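Local structure of acetone carboxylase alpha subunit (Xanthobacter autotrophicus Py2, 5M45) at residues V182-M187 and T607-F612; T189-V192 and G196-Y199; H300-V305 and G557-A562; G442-N445 and E449-A452. The protein forms the manganese-binding alpha chain of a six-chain enzyme assembly and belongs to the hydantoinase B/oxoprolinase family. All coordinates share one frame; numbering follows the deposited sequence.

Interaction 1: residues V182-M187 and T607-F612; sequences VGPGSM and TTEEMF
Pro184 and Glu609 carry this small buried contact, the pyrrolidine ring lying obliquely against the carboxylate. The packing is between ring carbons and the acid end: Pro184 CG is 3.4 Å from Glu609 OE2, and Pro184 CD approaches the carboxylate carbon, Glu609 CD, at 3.7 Å. Proline suits the place because its compact ring sets CG and CD side by side as a small C-H surface next to the carboxylate. Glutamate suits its own place through length. CG stands between the backbone N and the carbonyl carbon (chi1 76°), and from there the chain runs straight (chi2 -177°), carrying the carboxylate well clear of its backbone to meet the ring.

The polar side is a matter of neighbours, since Glu609 OE1 and Val182 O, both acceptors, stay 3.9 Å apart. Instead the buried acid is satisfied elsewhere: OE2 hydrogen-bonds to Thr533 OG1, and OE1 to Ser307 OG of the second subunit. These two partners hold the carboxylate from both oxygens, so that one side chain links the 182-187 loop, the sheet and the subunit interface.

In the fold, the 182-187 loop follows strand 165-175, whose end supplies the manganese ligand His175. Pro184 packs on Thr533 and Phe535 of strand 532-535, and Glu609 just precedes strand 610-612, the antiparallel neighbour of strand 532-535 in the same sheet.

Interaction 2: residues T189-V192 and G196-Y199; sequences TGQV and GDGY
The carboxamide of Gln191 is met above its plane by the carbonyl oxygen of Gly196 and at its nitrogen edge by the carboxylate of Asp197. Gly196 O stands almost directly over the amide carbon, Gln191 CD, at 3.3 Å, bringing an electron-rich oxygen to a carbon that carries partial positive charge. At the edge, Gln191 NE2 donates to Asp197 OD1 over 3.0 Å; the bond is nearly straight (165° at the hydrogen) and lies in the amide plane. The carboxylate is turned 54° from the amide and accepts with the anti lone pair of OD1.

Shape makes this possible. The glutamine chain bends at chi2 (-86°), which folds it along the Gly196 carbonyl, with Gln191 CB and CG also each 3.4 Å from Gly196 O. Glutamine thus combines an apolar stem that can lie on backbone with a planar donor at its tip. At Gly196 the backbone is in a region natural to glycine, and a CB would point into the Gln191 stem, so the absence of a side chain permits the close approach.

Asp197 is fixed from further sides: OD1 also bonds to Ser398 OG, and OD2 receives Phe397 N. Its two oxygens let one residue tie the glutamine to the 397-398 loop. The Asp197 side chain lies about 12 Å from the bound manganese ion.

Both segments belong to the long connection between strands 165-175 and 204-208 of the antiparallel seven-stranded sheet; beyond the contact, Tyr199 packs on Trp216 and Ser220 of helix 214-222.

Interaction 3: residues H300-V305 and G557-A562; sequences HEDVRV and GYRFAA
Asp302, in the type I beta turn from His300 to Val303, is gripped by Arg559 of strand 559-563 in a salt-bridge network that joins a loop to a sheet. Arg559 approaches end-on and spends both terminal nitrogens on one oxygen: NH1 and NH2 each lie 3.0 Å from Asp302 OD2. That oxygen sits in the guanidinium plane, while the carboxylate is turned 78° to it and is met on its anti side, somewhat out of its own plane. Because the two N-H groups converge on a single atom, both bonds are bent, to about 150° at the hydrogens. The bend of the arginine chain at chi3 (67°) sets its head across the aspartate at about a right angle.

The other oxygen is held from within the loop, where Asp302 OD1 forms a salt bridge with Arg304 NH2 at 3.2 Å. Arg304 in turn donates NE to Glu301 O (3.2 Å), which steadies its head. His300 braces the turn: its ND1 accepts from Asp302 N at 3.1 Å, in the ring plane, and its CE1 comes obliquely to 4.0 Å from Arg559 NH2. Aspartate is short enough to keep its charge close to the turn, whereas arginine has the length to reach over from the strand.

Lys600 NZ also pairs with Asp302 OD2, and Asp602 OD2 with Arg559 NH2, so Asp302 is flanked by three bases, which would probably favour its ionised form. This is a salt-bridge network in which a beta turn is tied to two adjacent strands, 559-563 and 598-602, of one antiparallel sheet.

Interaction 4: residues G442-N445 and E449-A452; sequences GGFN and EIHA
Gly443 and His451 face each other as an antiparallel hydrogen-bonded pair: Gly443 N donates to His451 O at 3.1 Å, and the return bond from His451 N to Gly443 O (2.9 Å) is weak. Asn445 N donates to Glu449 O at 3.2 Å, while Glu449 N reaches Asn445 OD1 at 3.3 Å from above the carbonyl plane. With CG between the backbone N and the carbonyl carbon (chi1 69°), the same amide lies over one face of the His451 imidazole, Asn445 ND2 standing 3.4 Å from His451 CG, with the planes 51° apart. On the opposite sheet face Phe444 CZ packs against Ile450 CG1 at 3.9 Å.

These make a beta hairpin joining strands 440-442 and 450-454. The chain turns a corner at Gly443, whose phi of 134° favours glycine, and Gly442 lets its CA come within 3.3 Å of His451 O.

Asparagine suits the turn because its carbonyl serves two backbone N-H groups, Glu449 N and Tyr447 N. A water accepts from Asn445 ND2 and donates to Glu449 OE2, which also forms a salt bridge with Arg228. His451 NE2 bonds to Ala494 O, and Arg394 of the second subunit packs on Phe444 and Ile450.

All four contacts lie in the hydantoinase B/oxoprolinase part of the chain. Interaction 1 spans the longest stretch of chain; the others fall between its ends, in the order 2, 3, 4, and interaction 4 also falls between the ends of interaction 3. Interaction 1 touches each of the rest: centres are about 10 Å from interaction 2, 11 Å from interaction 3 and 12 Å from interaction 4. Thr607 O probably bonds to Thr189 OG1, and Thr608 OG1 to Arg304 N. Interactions 1 and 4 share the sheet of strands 450-454, 440-442, 532-535 and 610-612. Interactions 1, 3 and 4 reach the second subunit, so segments far apart in sequence come together near it.

Interaction 1: residues V182-M187 and T607-F612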
loop_
_atom_site.group_PDB
_atom_site.type_symbol
_atom_site.label_atom_id
_atom_site.label_comp_id
_atom_site.label_asym_id
_atom_site.label_seq_id
_atom_site.Cartn_x
_atom_site.Cartn_y
_atom_site.Cartn_z
ATOM N N VAL A 182 -4.125 1.305 -8.339
ATOM C CA VAL A 182 -5.547 1.348 -8.757
ATOM C C VAL A 182 -5.709 0.857 -10.223
ATOM O O VAL A 182 -6.552 -0.011 -10.502
ATOM C CB VAL A 182 -6.143 2.759 -8.569
ATOM C CG1 VAL A 182 -7.526 2.893 -9.226
ATOM C CG2 VAL A 182 -6.199 3.103 -7.066
ATOM N N GLY A 183 -4.892 1.386 -11.119
ATOM C CA GLY A 183 -4.871 0.925 -12.517
ATOM C C GLY A 183 -3.979 -0.307 -12.729
ATOM O O GLY A 183 -2.887 -0.375 -12.164
ATOM N N PRO A 184 -4.429 -1.265 -13.565
ATOM C CA PRO A 184 -3.678 -2.486 -13.840
ATOM C C PRO A 184 -2.650 -2.349 -14.948
ATOM O O PRO A 184 -2.965 -2.500 -16.127
ATOM C CB PRO A 184 -4.768 -3.475 -14.263
ATOM C CG PRO A 184 -5.813 -2.620 -14.918
ATOM C CD PRO A 184 -5.788 -1.326 -14.140
ATOM N N GLY A 185 -1.419 -2.089 -14.556
ATOM C CA GLY A 185 -0.284 -1.886 -15.461
ATOM C C GLY A 185 0.882 -1.283 -14.683
ATOM O O GLY A 185 0.743 -0.994 -13.478
ATOM N N SER A 186 2.013 -1.056 -15.364
ATOM C CA SER A 186 3.183 -0.405 -14.745
ATOM C C SER A 186 3.066 1.117 -14.758
ATOM O O SER A 186 3.447 1.774 -13.786
ATOM C CB SER A 186 4.485 -0.790 -15.448
ATOM O OG SER A 186 4.611 -2.170 -15.774
ATOM N N MET A 187 2.540 1.666 -15.861
ATOM C CA MET A 187 2.445 3.115 -16.112
ATOM C C MET A 187 1.004 3.591 -15.884
ATOM O O MET A 187 0.348 4.165 -16.753
ATOM C CB MET A 187 2.864 3.410 -17.560
ATOM C CG MET A 187 4.131 2.736 -18.050
ATOM S SD MET A 187 5.578 2.898 -16.955
ATOM C CE MET A 187 6.789 2.126 -18.010
ATOM N N THR A 607 -6.342 7.226 -21.025
ATOM C CA THR A 607 -7.610 6.757 -20.488
ATOM C C THR A 607 -7.392 5.963 -19.187
ATOM O O THR A 607 -6.272 5.572 -18.874
ATOM C CB THR A 607 -8.394 5.865 -21.479
ATOM O OG1 THR A 607 -7.664 4.662 -21.740
ATOM C CG2 THR A 607 -8.698 6.572 -22.800
ATOM N N THR A 608 -8.478 5.751 -18.443
ATOM C CA THR A 608 -8.512 4.784 -17.349
ATOM C C THR A 608 -9.175 3.507 -17.854
ATOM O O THR A 608 -9.803 3.506 -18.928
ATOM C CB THR A 608 -9.281 5.319 -16.113
ATOM O OG1 THR A 608 -10.617 5.733 -16.475
ATOM C CG2 THR A 608 -8.516 6.512 -15.526
ATOM N N GLU A 609 -9.064 2.449 -17.074
ATOM C CA GLU A 609 -9.492 1.111 -17.489
ATOM C C GLU A 609 -10.961 1.040 -17.982
ATOM O O GLU A 609 -11.857 1.669 -17.403
ATOM C CB GLU A 609 -9.153 0.033 -16.431
ATOM C CG GLU A 609 -10.018 -0.056 -15.190
ATOM C CD GLU A 609 -9.526 -1.132 -14.173
ATOM O OE1 GLU A 609 -9.472 -0.815 -12.956
ATOM O OE2 GLU A 609 -9.207 -2.286 -14.556
ATOM N N GLU A 610 -11.151 0.304 -19.085
ATOM C CA GLU A 610 -12.470 0.091 -19.705
ATOM C C GLU A 610 -12.627 -1.408 -20.025
ATOM O O GLU A 610 -11.649 -2.072 -20.377
ATOM C CB GLU A 610 -12.531 1.005 -20.961
ATOM C CG GLU A 610 -13.505 0.699 -22.068
ATOM C CD GLU A 610 -13.470 1.773 -23.159
ATOM O OE1 GLU A 610 -13.040 1.495 -24.326
ATOM O OE2 GLU A 610 -13.828 2.945 -22.839
ATOM N N MET A 611 -13.847 -1.932 -19.881
ATOM C CA MET A 611 -14.139 -3.360 -20.156
ATOM C C MET A 611 -13.846 -3.709 -21.636
ATOM O O MET A 611 -14.262 -2.975 -22.544
ATOM C CB MET A 611 -15.588 -3.704 -19.800
ATOM C CG MET A 611 -15.885 -3.630 -18.301
ATOM S SD MET A 611 -17.603 -3.833 -17.883
ATOM C CE MET A 611 -18.205 -2.206 -18.231
ATOM N N PHE A 612 -13.102 -4.784 -21.856
ATOM C CA PHE A 612 -12.916 -5.393 -23.177
ATOM C C PHE A 612 -13.281 -6.897 -23.079
ATOM O O PHE A 612 -13.086 -7.558 -22.016
ATOM C CB PHE A 612 -11.449 -5.301 -23.684
ATOM C CG PHE A 612 -11.028 -3.962 -24.260
ATOM C CD1 PHE A 612 -10.902 -2.829 -23.440
ATOM C CD2 PHE A 612 -10.628 -3.854 -25.587
ATOM C CE1 PHE A 612 -10.486 -1.620 -23.955
ATOM C CE2 PHE A 612 -10.210 -2.623 -26.116
ATOM C CZ PHE A 612 -10.144 -1.505 -25.305
#

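Interaction 2: residues T189-V192 and G196-Y199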
loop_
_atom_site.group_PDB
_atom_site.type_symbol
_atom_site.label_atom_id
_atom_site.label_comp_id
_atom_site.label_asym_id
_atom_site.label_seq_id
_atom_site.Cartn_x
_atom_site.Cartn_y
_atom_site.Cartn_z
ATOM N N THR A 189 -2.862 4.611 -14.641
ATOM C CA THR A 189 -3.775 5.718 -14.435
ATOM C C THR A 189 -4.918 5.233 -13.528
ATOM O O THR A 189 -5.132 4.023 -13.399
ATOM C CB THR A 189 -4.408 6.190 -15.742
ATOM O OG1 THR A 189 -5.120 5.094 -16.345
ATOM C CG2 THR A 189 -3.350 6.677 -16.711
ATOM N N GLY A 190 -5.641 6.190 -12.954
ATOM C CA GLY A 190 -6.776 5.916 -12.063
ATOM C C GLY A 190 -6.631 6.606 -10.747
ATOM O O GLY A 190 -7.501 7.384 -10.357
ATOM N N GLN A 191 -5.537 6.314 -10.042
ATOM C CA GLN A 191 -5.152 7.077 -8.840
ATOM C C GLN A 191 -4.657 8.492 -9.247
ATOM O O GLN A 191 -4.185 8.683 -10.377
ATOM C CB GLN A 191 -4.048 6.338 -8.048
ATOM C CG GLN A 191 -2.666 6.294 -8.713
ATOM C CD GLN A 191 -2.427 5.149 -9.700
ATOM O OE1 GLN A 191 -3.347 4.485 -10.191
ATOM N NE2 GLN A 191 -1.168 4.931 -10.004
ATOM N N VAL A 192 -4.774 9.449 -8.318
ATOM C CA VAL A 192 -4.266 10.812 -8.473
ATOM C C VAL A 192 -3.289 11.306 -7.401
ATOM O O VAL A 192 -2.858 12.473 -7.446
ATOM C CB VAL A 192 -5.399 11.843 -8.641
ATOM C CG1 VAL A 192 -6.182 11.524 -9.891
ATOM C CG2 VAL A 192 -6.324 11.904 -7.410
ATOM N N GLY A 196 -2.964 4.720 -3.425
ATOM C CA GLY A 196 -3.383 4.024 -4.665
ATOM C C GLY A 196 -2.340 3.966 -5.792
ATOM O O GLY A 196 -2.636 3.430 -6.866
ATOM N N ASP A 197 -1.130 4.504 -5.564
ATOM C CA ASP A 197 -0.082 4.591 -6.588
ATOM C C ASP A 197 0.819 3.323 -6.592
ATOM O O ASP A 197 1.771 3.252 -7.366
ATOM C CB ASP A 197 0.772 5.856 -6.360
ATOM C CG ASP A 197 1.682 6.216 -7.545
ATOM O OD1 ASP A 197 1.241 6.165 -8.752
ATOM O OD2 ASP A 197 2.847 6.615 -7.275
ATOM N N GLY A 198 0.509 2.339 -5.742
ATOM C CA GLY A 198 1.284 1.097 -5.692
ATOM C C GLY A 198 1.962 0.841 -4.337
ATOM O O GLY A 198 2.134 1.745 -3.520
ATOM N N TYR A 199 2.327 -0.406 -4.123
ATOM C CA TYR A 199 3.120 -0.872 -2.955
ATOM C C TYR A 199 4.475 -0.125 -2.939
ATOM O O TYR A 199 5.249 -0.236 -3.887
ATOM C CB TYR A 199 3.353 -2.379 -3.093
ATOM C CG TYR A 199 3.932 -3.118 -1.874
ATOM C CD1 TYR A 199 3.257 -3.140 -0.654
ATOM C CD2 TYR A 199 5.103 -3.855 -1.981
ATOM C CE1 TYR A 199 3.775 -3.860 0.451
ATOM C CE2 TYR A 199 5.617 -4.590 -0.910
ATOM C CZ TYR A 199 4.955 -4.587 0.312
ATOM O OH TYR A 199 5.461 -5.345 1.387
#

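Interaction 3: residues H300-V305 and G557-A562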
loop_
_atom_site.group_PDB
_atom_site.type_symbol
_atom_site.label_atom_id
_atom_site.label_comp_id
_atom_site.label_asym_id
_atom_site.label_seq_id
_atom_site.Cartn_x
_atom_site.Cartn_y
_atom_site.Cartn_z
ATOM N N HIS A 300 -11.528 14.880 -20.080
ATOM C CA HIS A 300 -12.324 13.975 -20.926
ATOM C C HIS A 300 -13.065 12.927 -20.050
ATOM O O HIS A 300 -12.516 12.446 -19.047
ATOM C CB HIS A 300 -11.390 13.245 -21.931
ATOM C CG HIS A 300 -12.091 12.601 -23.083
ATOM N ND1 HIS A 300 -12.654 11.351 -23.012
ATOM C CD2 HIS A 300 -12.258 13.004 -24.366
ATOM C CE1 HIS A 300 -13.163 11.012 -24.185
ATOM N NE2 HIS A 300 -12.951 12.005 -25.021
ATOM N N GLU A 301 -14.263 12.549 -20.470
ATOM C CA GLU A 301 -15.064 11.581 -19.718
ATOM C C GLU A 301 -14.443 10.177 -19.560
ATOM O O GLU A 301 -14.793 9.454 -18.638
ATOM C CB GLU A 301 -16.491 11.464 -20.283
ATOM C CG GLU A 301 -16.574 10.853 -21.681
ATOM C CD GLU A 301 -17.983 10.409 -22.092
ATOM O OE1 GLU A 301 -18.239 10.447 -23.322
ATOM O OE2 GLU A 301 -18.803 9.983 -21.207
ATOM N N ASP A 302 -13.528 9.783 -20.445
ATOM C CA ASP A 302 -12.887 8.466 -20.371
ATOM C C ASP A 302 -11.676 8.440 -19.413
ATOM O O ASP A 302 -11.030 7.408 -19.298
ATOM C CB ASP A 302 -12.509 7.954 -21.775
ATOM C CG ASP A 302 -13.738 7.519 -22.597
ATOM O OD1 ASP A 302 -14.851 7.465 -22.015
ATOM O OD2 ASP A 302 -13.593 7.184 -23.813
ATOM N N VAL A 303 -11.381 9.568 -18.740
ATOM C CA VAL A 303 -10.481 9.588 -17.605
ATOM C C VAL A 303 -11.340 9.626 -16.311
ATOM O O VAL A 303 -11.745 10.709 -15.849
ATOM C CB VAL A 303 -9.502 10.772 -17.656
ATOM C CG1 VAL A 303 -8.538 10.742 -16.483
ATOM C CG2 VAL A 303 -8.690 10.740 -18.977
ATOM N N ARG A 304 -11.582 8.449 -15.731
ATOM C CA ARG A 304 -12.493 8.303 -14.589
ATOM C C ARG A 304 -11.724 8.310 -13.293
ATOM O O ARG A 304 -11.517 7.268 -12.689
ATOM C CB ARG A 304 -13.331 7.020 -14.702
ATOM C CG ARG A 304 -14.298 7.209 -15.816
ATOM C CD ARG A 304 -15.276 6.106 -16.183
ATOM N NE ARG A 304 -15.686 6.568 -17.523
ATOM C CZ ARG A 304 -16.470 5.935 -18.405
ATOM N NH1 ARG A 304 -17.067 4.775 -18.073
ATOM N NH2 ARG A 304 -16.666 6.507 -19.621
ATOM N N VAL A 305 -11.286 9.479 -12.871
ATOM C CA VAL A 305 -10.534 9.584 -11.626
ATOM C C VAL A 305 -11.485 9.799 -10.428
ATOM O O VAL A 305 -12.535 10.371 -10.573
ATOM C CB VAL A 305 -9.437 10.661 -11.688
ATOM C CG1 VAL A 305 -8.296 10.208 -12.599
ATOM C CG2 VAL A 305 -9.972 12.022 -12.080
ATOM N N GLY A 557 -0.006 11.564 -30.882
ATOM C CA GLY A 557 -0.691 10.289 -30.624
ATOM C C GLY A 557 -2.185 10.333 -30.855
ATOM O O GLY A 557 -2.794 11.414 -30.888
ATOM N N TYR A 558 -2.770 9.147 -31.023
ATOM C CA TYR A 558 -4.204 8.957 -31.085
ATOM C C TYR A 558 -4.567 7.533 -30.626
ATOM O O TYR A 558 -3.703 6.678 -30.482
ATOM C CB TYR A 558 -4.762 9.261 -32.490
ATOM C CG TYR A 558 -4.400 8.219 -33.557
ATOM C CD1 TYR A 558 -3.193 8.272 -34.239
ATOM C CD2 TYR A 558 -5.269 7.171 -33.863
ATOM C CE1 TYR A 558 -2.858 7.317 -35.204
ATOM C CE2 TYR A 558 -4.935 6.197 -34.834
ATOM C CZ TYR A 558 -3.736 6.268 -35.498
ATOM O OH TYR A 558 -3.399 5.296 -36.456
ATOM N N ARG A 559 -5.859 7.343 -30.373
ATOM C CA ARG A 559 -6.467 6.092 -29.915
ATOM C C ARG A 559 -7.310 5.447 -31.015
ATOM O O ARG A 559 -8.083 6.148 -31.690
ATOM C CB ARG A 559 -7.408 6.409 -28.711
ATOM C CG ARG A 559 -8.340 5.304 -28.299
ATOM C CD ARG A 559 -9.065 5.549 -26.974
ATOM N NE ARG A 559 -10.045 6.655 -26.972
ATOM C CZ ARG A 559 -11.028 6.776 -26.065
ATOM N NH1 ARG A 559 -11.229 5.854 -25.117
ATOM N NH2 ARG A 559 -11.836 7.817 -26.105
ATOM N N PHE A 560 -7.164 4.134 -31.182
ATOM C CA PHE A 560 -8.135 3.268 -31.868
ATOM C C PHE A 560 -8.436 2.025 -31.040
ATOM O O PHE A 560 -7.528 1.263 -30.722
ATOM C CB PHE A 560 -7.651 2.791 -33.258
ATOM C CG PHE A 560 -8.623 1.857 -33.948
ATOM C CD1 PHE A 560 -9.644 2.357 -34.741
ATOM C CD2 PHE A 560 -8.497 0.455 -33.825
ATOM C CE1 PHE A 560 -10.560 1.485 -35.367
ATOM C CE2 PHE A 560 -9.384 -0.407 -34.463
ATOM C CZ PHE A 560 -10.425 0.114 -35.224
ATOM N N ALA A 561 -9.720 1.832 -30.730
ATOM C CA ALA A 561 -10.240 0.629 -30.103
ATOM C C ALA A 561 -11.611 0.301 -30.653
ATOM O O ALA A 561 -12.356 1.212 -31.061
ATOM C CB ALA A 561 -10.324 0.804 -28.593
ATOM N N ALA A 562 -11.964 -0.987 -30.663
ATOM C CA ALA A 562 -13.272 -1.436 -31.178
ATOM C C ALA A 562 -13.903 -2.529 -30.298
ATOM O O ALA A 562 -13.275 -3.521 -30.003
ATOM C CB ALA A 562 -13.140 -1.907 -32.636
#

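Interaction 4: residues G442-N445 and E449-A452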
loop_
_atom_site.group_PDB
_atom_site.type_symbol
_atom_site.label_atom_id
_atom_site.label_comp_id
_atom_site.label_asym_id
_atom_site.label_seq_id
_atom_site.Cartn_x
_atom_site.Cartn_y
_atom_site.Cartn_z
ATOM N N GLY A 442 -5.771 -5.523 -17.231
ATOM C CA GLY A 442 -5.797 -6.595 -16.240
ATOM C C GLY A 442 -7.105 -7.372 -16.160
ATOM O O GLY A 442 -8.094 -7.052 -16.830
ATOM N N GLY A 443 -7.081 -8.404 -15.316
ATOM C CA GLY A 443 -8.197 -9.351 -15.150
ATOM C C GLY A 443 -7.663 -10.776 -15.144
ATOM O O GLY A 443 -6.547 -11.023 -14.630
ATOM N N PHE A 444 -8.441 -11.705 -15.703
ATOM C CA PHE A 444 -7.993 -13.119 -15.830
ATOM C C PHE A 444 -7.369 -13.425 -17.190
ATOM O O PHE A 444 -7.900 -13.049 -18.242
ATOM C CB PHE A 444 -9.128 -14.117 -15.540
ATOM C CG PHE A 444 -9.300 -14.407 -14.063
ATOM C CD1 PHE A 444 -9.868 -13.483 -13.250
ATOM C CD2 PHE A 444 -8.860 -15.589 -13.503
ATOM C CE1 PHE A 444 -9.999 -13.726 -11.873
ATOM C CE2 PHE A 444 -8.975 -15.838 -12.156
ATOM C CZ PHE A 444 -9.546 -14.903 -11.328
ATOM N N ASN A 445 -6.225 -14.123 -17.162
ATOM C CA ASN A 445 -5.481 -14.431 -18.390
ATOM C C ASN A 445 -5.792 -15.858 -18.925
ATOM O O ASN A 445 -6.734 -16.549 -18.477
ATOM C CB ASN A 445 -3.991 -14.172 -18.161
ATOM C CG ASN A 445 -3.360 -15.178 -17.203
ATOM O OD1 ASN A 445 -3.989 -16.194 -16.796
ATOM N ND2 ASN A 445 -2.115 -14.884 -16.785
ATOM N N GLU A 449 -5.593 -17.135 -14.126
ATOM C CA GLU A 449 -5.005 -16.464 -12.961
ATOM C C GLU A 449 -5.200 -14.952 -13.068
ATOM O O GLU A 449 -5.329 -14.399 -14.152
ATOM C CB GLU A 449 -3.504 -16.734 -12.875
ATOM C CG GLU A 449 -3.206 -18.190 -12.552
ATOM C CD GLU A 449 -1.738 -18.464 -12.169
ATOM O OE1 GLU A 449 -1.524 -19.513 -11.445
ATOM O OE2 GLU A 449 -0.857 -17.662 -12.582
ATOM N N ILE A 450 -5.194 -14.294 -11.923
ATOM C CA ILE A 450 -5.187 -12.861 -11.834
ATOM C C ILE A 450 -3.909 -12.354 -12.502
ATOM O O ILE A 450 -2.814 -12.911 -12.276
ATOM C CB ILE A 450 -5.296 -12.394 -10.360
ATOM C CG1 ILE A 450 -6.697 -12.748 -9.803
ATOM C CG2 ILE A 450 -4.986 -10.907 -10.219
ATOM C CD1 ILE A 450 -6.862 -12.513 -8.314
ATOM N N HIS A 451 -4.045 -11.290 -13.290
ATOM C CA HIS A 451 -2.952 -10.810 -14.147
ATOM C C HIS A 451 -3.052 -9.326 -14.515
ATOM O O HIS A 451 -4.124 -8.695 -14.391
ATOM C CB HIS A 451 -2.956 -11.686 -15.436
ATOM C CG HIS A 451 -1.723 -11.582 -16.278
ATOM N ND1 HIS A 451 -0.459 -11.897 -15.813
ATOM C CD2 HIS A 451 -1.576 -11.294 -17.588
ATOM C CE1 HIS A 451 0.418 -11.782 -16.799
ATOM N NE2 HIS A 451 -0.239 -11.407 -17.886
ATOM N N ALA A 452 -1.913 -8.788 -14.965
ATOM C CA ALA A 452 -1.847 -7.481 -15.607
ATOM C C ALA A 452 -0.823 -7.540 -16.742
ATOM O O ALA A 452 0.055 -8.399 -16.753
ATOM C CB ALA A 452 -1.465 -6.395 -14.603
HETATM O O HOH W 1 -0.271 -16.033 -14.760
#